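Local coordinates for protein probable oxidoreductase (Pseudomonas aeruginosa, PDB 4B7C) that is probably an NADP(H)-dependent oxidoreductase of the medium-chain dehydrogenase/reductase family, pairing a GroES-like domain with a Rossmann-fold domain, at residues Asp51-Gly56 with Ser251-Lys256; Ala166-Arg171 with Lys302-Glu307; Gly39-Lys44 with Gly108-Phe113; Val234-Ala239 with Pro262-Ser267. All coordinates share one frame; numbering follows the deposited sequence.

Interaction 1: residues Asp51-Gly56 with Ser251-Lys256; sequences DPAMRG and SQYNNK
The seam between the GroES-like and Rossmann parts of a medium-chain reductase is bridged here by Tyr253, whose ring comes from a type I turn in the loop after strand 242-246 and packs on Pro52 to Gly56, where the chain enters helix 53-58. Pro52 O stands over the centre of one ring face, 3.6 Å from Tyr253 CD2, while the same oxygen accepts the backbone N-H of Arg55 within the helical turn. Toward the hydroxyl, Ala53 CA lies 3.6 Å from Tyr253 OH; at Tyr253 CD1, Gly56 N comes obliquely to 3.7 Å. Gly56 has no side chain to keep the ring at a distance. Arg55 and Tyr253 run past each other in opposite senses, their CB atoms 3.7 Å apart. With Arg55 CG opposite the backbone N (chi1 -156°) and the chain then bent, the guanidinium passes over Tyr253 O and presents its edge to Asn254. That bond, Arg55 NE to Asn254 OD1 at 2.9 Å, is weak and strongly bent, 128° at the hydrogen; the stronger hold on the guanidinium comes from Asn59 OD1 on NH1, with Gly19 O on NH2. A water donates to Ala53 O over 2.7 Å and reaches Tyr253 OH only weakly, at 3.4 Å.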
# COMPACT_ATOMS: atom_id res chain seq x y z
N ASP B 51 -10.89 -22.05 -9.12
CA ASP B 51 -10.03 -20.95 -8.64
C ASP B 51 -10.14 -20.74 -7.14
O ASP B 51 -11.24 -20.76 -6.59
CB ASP B 51 -10.43 -19.58 -9.23
CG ASP B 51 -10.48 -19.56 -10.77
OD1 ASP B 51 -9.47 -19.96 -11.39
OD2 ASP B 51 -11.51 -19.13 -11.36
N PRO B 52 -9.01 -20.45 -6.47
CA PRO B 52 -9.05 -20.16 -5.02
C PRO B 52 -10.02 -19.04 -4.66
O PRO B 52 -10.60 -19.06 -3.56
CB PRO B 52 -7.61 -19.74 -4.70
CG PRO B 52 -6.79 -20.42 -5.75
CD PRO B 52 -7.63 -20.37 -6.99
N ALA B 53 -10.20 -18.08 -5.57
CA ALA B 53 -11.15 -16.98 -5.36
C ALA B 53 -12.57 -17.48 -5.07
O ALA B 53 -13.38 -16.76 -4.48
CB ALA B 53 -11.16 -16.02 -6.55
N MET B 54 -12.85 -18.71 -5.48
CA MET B 54 -14.16 -19.34 -5.20
C MET B 54 -14.50 -19.39 -3.71
O MET B 54 -15.67 -19.30 -3.31
CB MET B 54 -14.21 -20.76 -5.75
CG MET B 54 -14.48 -20.82 -7.24
SD MET B 54 -14.35 -22.46 -7.92
CE MET B 54 -15.57 -22.47 -9.24
N ARG B 55 -13.47 -19.51 -2.89
CA ARG B 55 -13.65 -19.51 -1.44
C ARG B 55 -14.22 -18.16 -0.94
O ARG B 55 -15.18 -18.10 -0.14
CB ARG B 55 -12.32 -19.89 -0.77
CG ARG B 55 -12.46 -20.49 0.64
CD ARG B 55 -13.58 -21.42 0.91
NE ARG B 55 -13.90 -21.43 2.34
CZ ARG B 55 -14.71 -20.60 2.99
NH1 ARG B 55 -15.35 -19.62 2.37
NH2 ARG B 55 -14.87 -20.76 4.31
N GLY B 56 -13.70 -17.07 -1.49
CA GLY B 56 -14.21 -15.74 -1.17
C GLY B 56 -15.63 -15.54 -1.65
O GLY B 56 -16.44 -14.89 -0.98
N SER B 251 -3.66 -17.91 1.48
CA SER B 251 -3.33 -18.38 2.83
C SER B 251 -4.34 -17.91 3.87
O SER B 251 -4.29 -18.34 5.02
CB SER B 251 -1.91 -17.93 3.20
OG SER B 251 -1.86 -16.52 3.35
N GLN B 252 -5.23 -17.00 3.46
CA GLN B 252 -6.32 -16.45 4.25
C GLN B 252 -7.69 -17.03 3.93
O GLN B 252 -8.62 -16.81 4.70
CB GLN B 252 -6.34 -14.92 4.01
CG GLN B 252 -4.99 -14.29 4.29
CD GLN B 252 -4.49 -14.54 5.71
OE1 GLN B 252 -5.26 -14.46 6.67
NE2 GLN B 252 -3.21 -14.88 5.84
N TYR B 253 -7.85 -17.77 2.83
CA TYR B 253 -9.22 -18.07 2.33
C TYR B 253 -10.01 -18.99 3.29
O TYR B 253 -11.17 -18.70 3.66
CB TYR B 253 -9.27 -18.63 0.88
CG TYR B 253 -9.27 -17.59 -0.24
CD1 TYR B 253 -10.25 -16.61 -0.32
CD2 TYR B 253 -8.29 -17.60 -1.24
CE1 TYR B 253 -10.24 -15.65 -1.33
CE2 TYR B 253 -8.27 -16.65 -2.25
CZ TYR B 253 -9.24 -15.68 -2.29
OH TYR B 253 -9.21 -14.73 -3.29
N ASN B 254 -9.38 -20.08 3.70
CA ASN B 254 -10.02 -21.07 4.58
C ASN B 254 -9.65 -20.88 6.04
O ASN B 254 -9.87 -21.77 6.87
CB ASN B 254 -9.63 -22.49 4.14
CG ASN B 254 -10.22 -22.85 2.80
OD1 ASN B 254 -11.44 -22.99 2.66
ND2 ASN B 254 -9.36 -23.02 1.80
N ASN B 255 -9.10 -19.71 6.36
CA ASN B 255 -8.63 -19.45 7.73
C ASN B 255 -9.81 -19.01 8.59
O ASN B 255 -10.65 -18.21 8.15
CB ASN B 255 -7.51 -18.40 7.76
CG ASN B 255 -6.51 -18.66 8.86
OD1 ASN B 255 -5.31 -18.67 8.61
ND2 ASN B 255 -6.99 -18.88 10.08
N LYS B 256 -9.87 -19.55 9.80
CA LYS B 256 -10.96 -19.25 10.72
C LYS B 256 -10.96 -17.79 11.19
O LYS B 256 -10.18 -17.40 12.06
CB LYS B 256 -10.91 -20.19 11.94
CG LYS B 256 -11.25 -21.64 11.63
CD LYS B 256 -12.65 -21.79 11.05
CE LYS B 256 -13.31 -23.10 11.46
NZ LYS B 256 -13.94 -23.00 12.80
O HOH W 1 -12.61 -14.29 -3.67

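Interaction 2: residues Ala166-Arg171 with Lys302-Glu307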
# COMPACT_ATOMS: atom_id res chain seq x y z
N ALA B 166 3.08 -15.09 -14.40
CA ALA B 166 3.69 -13.81 -14.04
C ALA B 166 5.23 -13.89 -14.04
O ALA B 166 5.90 -13.01 -14.57
CB ALA B 166 3.18 -13.35 -12.66
N GLY B 167 5.77 -14.94 -13.44
CA GLY B 167 7.22 -15.15 -13.39
C GLY B 167 7.87 -15.29 -14.76
O GLY B 167 8.95 -14.77 -14.99
N GLN B 168 7.17 -15.95 -15.67
CA GLN B 168 7.67 -16.13 -17.03
C GLN B 168 7.65 -14.82 -17.80
O GLN B 168 8.59 -14.50 -18.54
CB GLN B 168 6.86 -17.19 -17.78
CG GLN B 168 7.03 -18.60 -17.20
CD GLN B 168 6.21 -19.64 -17.95
OE1 GLN B 168 6.60 -20.08 -19.02
NE2 GLN B 168 5.08 -20.05 -17.38
N ILE B 169 6.59 -14.05 -17.62
CA ILE B 169 6.53 -12.72 -18.23
C ILE B 169 7.69 -11.86 -17.72
O ILE B 169 8.36 -11.18 -18.50
CB ILE B 169 5.19 -12.01 -17.96
CG1 ILE B 169 4.03 -12.77 -18.62
CG2 ILE B 169 5.22 -10.59 -18.52
CD1 ILE B 169 2.66 -12.24 -18.26
N ALA B 170 7.91 -11.90 -16.41
CA ALA B 170 8.99 -11.14 -15.79
C ALA B 170 10.36 -11.51 -16.37
O ALA B 170 11.20 -10.64 -16.63
CB ALA B 170 8.98 -11.36 -14.28
N ARG B 171 10.57 -12.81 -16.59
CA ARG B 171 11.81 -13.30 -17.23
C ARG B 171 11.97 -12.68 -18.61
O ARG B 171 13.05 -12.20 -18.97
CB ARG B 171 11.82 -14.84 -17.34
CG ARG B 171 12.99 -15.41 -18.16
CD ARG B 171 13.03 -16.94 -18.23
NE ARG B 171 11.72 -17.52 -18.50
CZ ARG B 171 11.13 -17.58 -19.70
NH1 ARG B 171 11.74 -17.10 -20.78
NH2 ARG B 171 9.93 -18.13 -19.82
N LYS B 302 8.21 -19.06 -25.78
CA LYS B 302 8.80 -18.17 -24.77
C LYS B 302 8.08 -18.29 -23.44
O LYS B 302 8.64 -17.98 -22.40
CB LYS B 302 8.77 -16.72 -25.24
CG LYS B 302 9.75 -16.40 -26.35
CD LYS B 302 9.67 -14.94 -26.76
CE LYS B 302 10.63 -14.63 -27.90
NZ LYS B 302 10.28 -13.32 -28.51
N LEU B 303 6.84 -18.75 -23.49
CA LEU B 303 6.03 -18.94 -22.29
C LEU B 303 5.27 -20.28 -22.37
O LEU B 303 4.77 -20.64 -23.42
CB LEU B 303 5.03 -17.78 -22.16
CG LEU B 303 4.34 -17.61 -20.81
CD1 LEU B 303 4.14 -16.13 -20.53
CD2 LEU B 303 3.02 -18.37 -20.79
N GLN B 304 5.20 -20.98 -21.24
CA GLN B 304 4.51 -22.28 -21.14
C GLN B 304 3.29 -22.23 -20.25
O GLN B 304 3.31 -21.53 -19.24
CB GLN B 304 5.45 -23.33 -20.51
CG GLN B 304 6.60 -23.78 -21.39
CD GLN B 304 7.57 -24.65 -20.63
OE1 GLN B 304 8.77 -24.48 -20.75
NE2 GLN B 304 7.06 -25.58 -19.83
N SER B 305 2.27 -23.02 -20.58
CA SER B 305 1.06 -23.12 -19.78
C SER B 305 0.66 -24.56 -19.48
O SER B 305 0.48 -25.37 -20.38
CB SER B 305 -0.11 -22.43 -20.50
OG SER B 305 -1.26 -22.37 -19.66
N ARG B 306 0.48 -24.86 -18.20
CA ARG B 306 0.02 -26.20 -17.79
C ARG B 306 -1.39 -26.16 -17.20
O ARG B 306 -1.68 -25.37 -16.30
CB ARG B 306 0.96 -26.94 -16.81
CG ARG B 306 1.30 -26.20 -15.52
CD ARG B 306 2.39 -26.93 -14.74
NE ARG B 306 2.19 -28.38 -14.65
CZ ARG B 306 2.70 -29.15 -13.70
NH1 ARG B 306 3.45 -28.61 -12.74
NH2 ARG B 306 2.45 -30.46 -13.69
N GLU B 307 -2.23 -27.05 -17.69
CA GLU B 307 -3.56 -27.24 -17.13
C GLU B 307 -3.72 -28.63 -16.52
O GLU B 307 -3.28 -29.63 -17.09
CB GLU B 307 -4.64 -27.02 -18.19
CG GLU B 307 -4.67 -25.60 -18.76
CD GLU B 307 -3.65 -25.38 -19.86
OE1 GLU B 307 -3.31 -26.35 -20.56
OE2 GLU B 307 -3.16 -24.24 -20.02
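The guanidinium of Arg171 meets Lys302 O at its edge, almost exactly in plane, with Gln168 OE1 at the edge as well and Gln168 O over one face, offset toward the rim. Arg171 NH2 donates to Lys302 O at 2.9 Å, nearly straight at 171°, lying almost in line with the C=O bond, beyond the oxygen; a bend at chi3 (45°) swings the group round to reach it, and NE makes a weak bond to Leu194 O. The second flat group, the amide of Gln168, binds both backbone polar groups of Gln304. Gln304 N donates to Gln168 OE1 at 2.8 Å, tilted from the carbonyl plane, whereas Gln168 NE2 meets a lone pair of Gln304 O at 3.0 Å in the plane of both groups. Two bonds of opposite direction fix the rotation of this amide, and NE2 also serves Ser164 O. Beside the polar pairing, Leu303 CD1 rests 3.9 Å from Ile169 CG1, continuing into the apolar layer formed with Met294 of helix 287-299. The loop held in this way leads from that helix to strand 307-311, in the sheet shared with the GroES-like part. Helix 161-172, on which it packs, connects strands 152-155 and 176-181, the first beta-alpha-beta unit of a Rossmann fold.

Interaction 3: residues Gly39-Lys44 with Gly108-Phe113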
# COMPACT_ATOMS: atom_id res chain seq x y z
N GLY B 39 -32.22 -11.22 -25.66
CA GLY B 39 -31.01 -10.65 -25.05
C GLY B 39 -30.19 -11.66 -24.26
O GLY B 39 -29.20 -11.32 -23.61
N GLN B 40 -30.59 -12.93 -24.34
CA GLN B 40 -29.85 -14.00 -23.67
C GLN B 40 -29.23 -14.98 -24.66
O GLN B 40 -29.61 -15.04 -25.83
CB GLN B 40 -30.78 -14.77 -22.72
CG GLN B 40 -31.42 -13.91 -21.63
CD GLN B 40 -32.20 -14.75 -20.62
OE1 GLN B 40 -32.71 -15.81 -20.96
NE2 GLN B 40 -32.31 -14.25 -19.40
N ILE B 41 -28.28 -15.76 -24.15
CA ILE B 41 -27.73 -16.90 -24.89
C ILE B 41 -27.84 -18.19 -24.07
O ILE B 41 -27.96 -18.16 -22.84
CB ILE B 41 -26.27 -16.68 -25.31
CG1 ILE B 41 -25.35 -16.60 -24.09
CG2 ILE B 41 -26.16 -15.42 -26.18
CD1 ILE B 41 -23.88 -16.53 -24.48
N LEU B 42 -27.84 -19.31 -24.79
CA LEU B 42 -27.79 -20.65 -24.20
C LEU B 42 -26.45 -21.26 -24.56
O LEU B 42 -26.13 -21.41 -25.75
CB LEU B 42 -28.94 -21.54 -24.68
CG LEU B 42 -28.80 -23.07 -24.46
CD1 LEU B 42 -28.69 -23.41 -22.99
CD2 LEU B 42 -29.92 -23.89 -25.09
N VAL B 43 -25.69 -21.62 -23.54
CA VAL B 43 -24.34 -22.15 -23.72
C VAL B 43 -24.22 -23.55 -23.12
O VAL B 43 -24.67 -23.80 -21.99
CB VAL B 43 -23.26 -21.27 -23.06
CG1 VAL B 43 -21.91 -21.96 -23.11
CG2 VAL B 43 -23.19 -19.90 -23.71
N LYS B 44 -23.63 -24.48 -23.89
CA LYS B 44 -23.25 -25.79 -23.36
C LYS B 44 -21.89 -25.64 -22.71
O LYS B 44 -20.90 -25.37 -23.38
CB LYS B 44 -23.20 -26.86 -24.45
CG LYS B 44 -22.67 -28.21 -23.96
CD LYS B 44 -23.63 -28.89 -22.98
CE LYS B 44 -22.97 -30.00 -22.15
NZ LYS B 44 -22.37 -29.52 -20.85
N GLY B 108 -28.57 -17.10 -19.96
CA GLY B 108 -28.63 -15.75 -19.44
C GLY B 108 -28.03 -14.69 -20.34
O GLY B 108 -27.57 -14.97 -21.45
N GLU B 109 -27.97 -13.47 -19.80
CA GLU B 109 -27.31 -12.36 -20.45
C GLU B 109 -25.81 -12.58 -20.45
O GLU B 109 -25.23 -12.87 -19.41
CB GLU B 109 -27.65 -11.05 -19.73
CG GLU B 109 -29.08 -10.57 -19.98
CD GLU B 109 -30.10 -11.18 -19.04
OE1 GLU B 109 -29.76 -11.75 -17.98
OE2 GLU B 109 -31.29 -11.08 -19.36
N PRO B 110 -25.15 -12.45 -21.61
CA PRO B 110 -23.71 -12.73 -21.69
C PRO B 110 -22.85 -11.56 -21.23
O PRO B 110 -21.90 -11.15 -21.91
CB PRO B 110 -23.49 -13.00 -23.18
CG PRO B 110 -24.49 -12.12 -23.83
CD PRO B 110 -25.70 -12.09 -22.92
N LYS B 111 -23.14 -11.09 -20.02
CA LYS B 111 -22.43 -9.95 -19.46
C LYS B 111 -20.98 -10.31 -19.13
O LYS B 111 -20.71 -11.21 -18.35
CB LYS B 111 -23.15 -9.45 -18.21
CG LYS B 111 -22.60 -8.14 -17.69
CD LYS B 111 -23.42 -7.59 -16.55
CE LYS B 111 -22.58 -6.60 -15.72
NZ LYS B 111 -22.46 -5.28 -16.40
N GLY B 112 -20.05 -9.58 -19.74
CA GLY B 112 -18.61 -9.81 -19.54
C GLY B 112 -18.07 -11.00 -20.33
O GLY B 112 -16.91 -11.37 -20.19
N PHE B 113 -18.92 -11.60 -21.17
CA PHE B 113 -18.52 -12.74 -21.99
C PHE B 113 -17.70 -12.26 -23.18
O PHE B 113 -17.93 -11.18 -23.70
CB PHE B 113 -19.73 -13.50 -22.54
CG PHE B 113 -20.44 -14.37 -21.54
CD1 PHE B 113 -20.62 -13.96 -20.23
CD2 PHE B 113 -20.97 -15.59 -21.93
CE1 PHE B 113 -21.31 -14.75 -19.32
CE2 PHE B 113 -21.66 -16.39 -21.03
CZ PHE B 113 -21.83 -15.97 -19.72
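Gly108 pairs with Ile41 in an unusually stretched conformation (phi 165°, psi -174°), one in which a CB would collide with the preceding carbonyl oxygen. The pair is an antiparallel, hydrogen-bonded bridge joining the start of strand 41-49 to the end of strand 105-108 in the sheet of the GroES-like domain. Ile41 N donates to Gly108 O at 2.9 Å, and Gly108 N returns a bond to Ile41 O at 3.1 Å, so both backbone polar groups of Ile41 are used on one partner. Beyond the bridge the chain leaves the sheet through an inverse gamma turn centred on Pro110, overlapped by a type II turn from Pro110 to Phe113. On the side of Gln40, this residue and Glu109 bring their flat ends together, amide and carboxylate planes steeply inclined to each other; Gln40 NE2 donates only weakly to Glu109 OE2 (3.3 Å), while Gln40 OE1 accepts from Ala37 N. On the side of Ile41 the contact is apolar. Ile41 carries CG1 between its backbone N and carbonyl carbon (chi1 66°), which aims the extended branch into the fold of the two turns. There Ile41 CD1 touches Pro110 CB at 3.8 Å and, obliquely to the ring, Phe113 CD2 at 4.0 Å.

Interaction 4: residues Val234-Ala239 with Pro262-Ser267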
# COMPACT_ATOMS: atom_id res chain seq x y z
N VAL B 234 8.43 -10.85 3.08
CA VAL B 234 8.92 -10.20 1.86
C VAL B 234 9.08 -8.69 2.06
O VAL B 234 10.03 -8.08 1.54
CB VAL B 234 7.98 -10.51 0.67
CG1 VAL B 234 8.36 -9.67 -0.53
CG2 VAL B 234 8.02 -12.00 0.36
N LEU B 235 8.16 -8.10 2.80
CA LEU B 235 8.20 -6.65 3.11
C LEU B 235 9.50 -6.21 3.78
O LEU B 235 9.96 -5.09 3.56
CB LEU B 235 7.02 -6.26 4.01
CG LEU B 235 5.70 -5.99 3.26
CD1 LEU B 235 4.50 -6.04 4.17
CD2 LEU B 235 5.79 -4.64 2.55
N THR B 236 10.13 -7.10 4.55
CA THR B 236 11.42 -6.77 5.19
C THR B 236 12.57 -6.65 4.19
O THR B 236 13.63 -6.12 4.53
CB THR B 236 11.81 -7.81 6.26
OG1 THR B 236 12.13 -9.06 5.65
CG2 THR B 236 10.67 -8.00 7.25
N ARG B 237 12.36 -7.11 2.96
CA ARG B 237 13.44 -7.17 1.96
C ARG B 237 13.20 -6.36 0.70
O ARG B 237 13.99 -6.43 -0.25
CB ARG B 237 13.71 -8.64 1.59
CG ARG B 237 14.20 -9.43 2.78
CD ARG B 237 15.46 -8.81 3.46
NE ARG B 237 16.00 -9.92 4.18
CZ ARG B 237 16.80 -10.85 3.68
NH1 ARG B 237 17.28 -10.77 2.44
NH2 ARG B 237 17.14 -11.85 4.48
N ILE B 238 12.13 -5.57 0.69
CA ILE B 238 11.83 -4.75 -0.49
C ILE B 238 12.85 -3.64 -0.64
O ILE B 238 13.41 -3.13 0.34
CB ILE B 238 10.40 -4.16 -0.49
CG1 ILE B 238 10.12 -3.29 0.73
CG2 ILE B 238 9.35 -5.27 -0.52
CD1 ILE B 238 8.82 -2.52 0.65
N ALA B 239 13.11 -3.28 -1.89
CA ALA B 239 14.02 -2.20 -2.22
C ALA B 239 13.33 -0.84 -2.21
O ALA B 239 12.10 -0.75 -2.20
CB ALA B 239 14.62 -2.44 -3.59
N PRO B 262 -0.15 -7.45 7.58
CA PRO B 262 1.30 -7.31 7.59
C PRO B 262 1.85 -6.32 8.63
O PRO B 262 1.74 -5.10 8.46
CB PRO B 262 1.62 -6.84 6.18
CG PRO B 262 0.40 -6.15 5.71
CD PRO B 262 -0.76 -6.80 6.41
N ALA B 263 2.46 -6.86 9.68
CA ALA B 263 3.09 -6.05 10.74
C ALA B 263 4.24 -5.20 10.22
O ALA B 263 4.58 -4.18 10.83
CB ALA B 263 3.56 -6.96 11.88
N ASN B 264 4.84 -5.62 9.11
CA ASN B 264 5.99 -4.91 8.52
C ASN B 264 5.60 -3.89 7.43
O ASN B 264 6.45 -3.47 6.64
CB ASN B 264 7.00 -5.91 7.93
CG ASN B 264 7.61 -6.81 8.99
OD1 ASN B 264 7.99 -6.34 10.06
ND2 ASN B 264 7.70 -8.10 8.70
N TYR B 265 4.34 -3.48 7.43
CA TYR B 265 3.82 -2.57 6.38
C TYR B 265 4.55 -1.23 6.32
O TYR B 265 4.63 -0.62 5.27
CB TYR B 265 2.31 -2.35 6.55
CG TYR B 265 1.96 -1.24 7.50
CD1 TYR B 265 1.94 -1.46 8.88
CD2 TYR B 265 1.66 0.03 7.04
CE1 TYR B 265 1.62 -0.44 9.76
CE2 TYR B 265 1.35 1.06 7.91
CZ TYR B 265 1.33 0.82 9.27
OH TYR B 265 1.03 1.85 10.11
N LEU B 266 5.12 -0.80 7.44
CA LEU B 266 5.89 0.46 7.49
C LEU B 266 7.17 0.41 6.68
O LEU B 266 7.80 1.43 6.42
CB LEU B 266 6.18 0.88 8.93
CG LEU B 266 5.00 1.53 9.66
CD1 LEU B 266 5.33 1.75 11.13
CD2 LEU B 266 4.61 2.84 8.98
N SER B 267 7.55 -0.79 6.24
CA SER B 267 8.62 -0.91 5.24
C SER B 267 8.30 -0.09 4.00
O SER B 267 9.19 0.40 3.30
CB SER B 267 8.85 -2.38 4.87
OG SER B 267 9.94 -2.48 3.96
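Ser267 and Leu235 form the tight part of this contact: Ser267 OG donates to Leu235 O at a short 2.6 Å, the donor tilted from the carbonyl plane. The hydroxyl reaches that oxygen because it sits opposite its own backbone N (chi1 -177°), and Ser267 OG also lies against Ile238 CG1, 3.3 Å away. Beside it, Leu235 CD1 presses on Pro262 CB at 3.6 Å, the two side chains passing at a slant, and Leu235 CB rests on Asn264 CB at 3.9 Å. The loop side consists of two overlapping type I turns, Pro262 to Tyr265 and Asn264 to Ser267, which lead into helix 267-270. They pack on Leu235 and Thr236, in the connection between parallel strands 219-224 and 242-246 of the Rossmann sheet. Asp232, about one turn back on helix 228-235, accepts the backbone N-H groups of Ala263 and Asn264 with its two carboxylate oxygens and so fixes the first turn. The CB of Tyr265 points away from 234-239, and its side chain packs on Gly227 of the second subunit. The solvent side is sparser. Thr236, exposed, offers just its methyl CG2 to Asn264 ND2 at 3.3 Å, while Thr236 OG1 turns back to Thr233 O.

In the fold
The eight segments map the two-part architecture of a medium-chain reductase. Interaction 3 lies in the GroES-like domain, and its strand 41-49 runs on to helix 53-58, whose residues meet the Rossmann loop in interaction 1; their centres are about 28 Å apart. Interaction 4 borders the parallel sheet at the subunit interface, with its nearest atoms about 8 Å from interaction 1, whose loop 251-256 continues toward 262-267. Interaction 2 sits across the chain's centre from interaction 1, centres about 24 Å apart, and its segments enclose those of interaction 4 in sequence. Interactions 3 and 4 mark far ends, about 44 Å between centres. Interaction 1 thus joins the two parts directly, while interactions 3 and 4 each hold together one part alone.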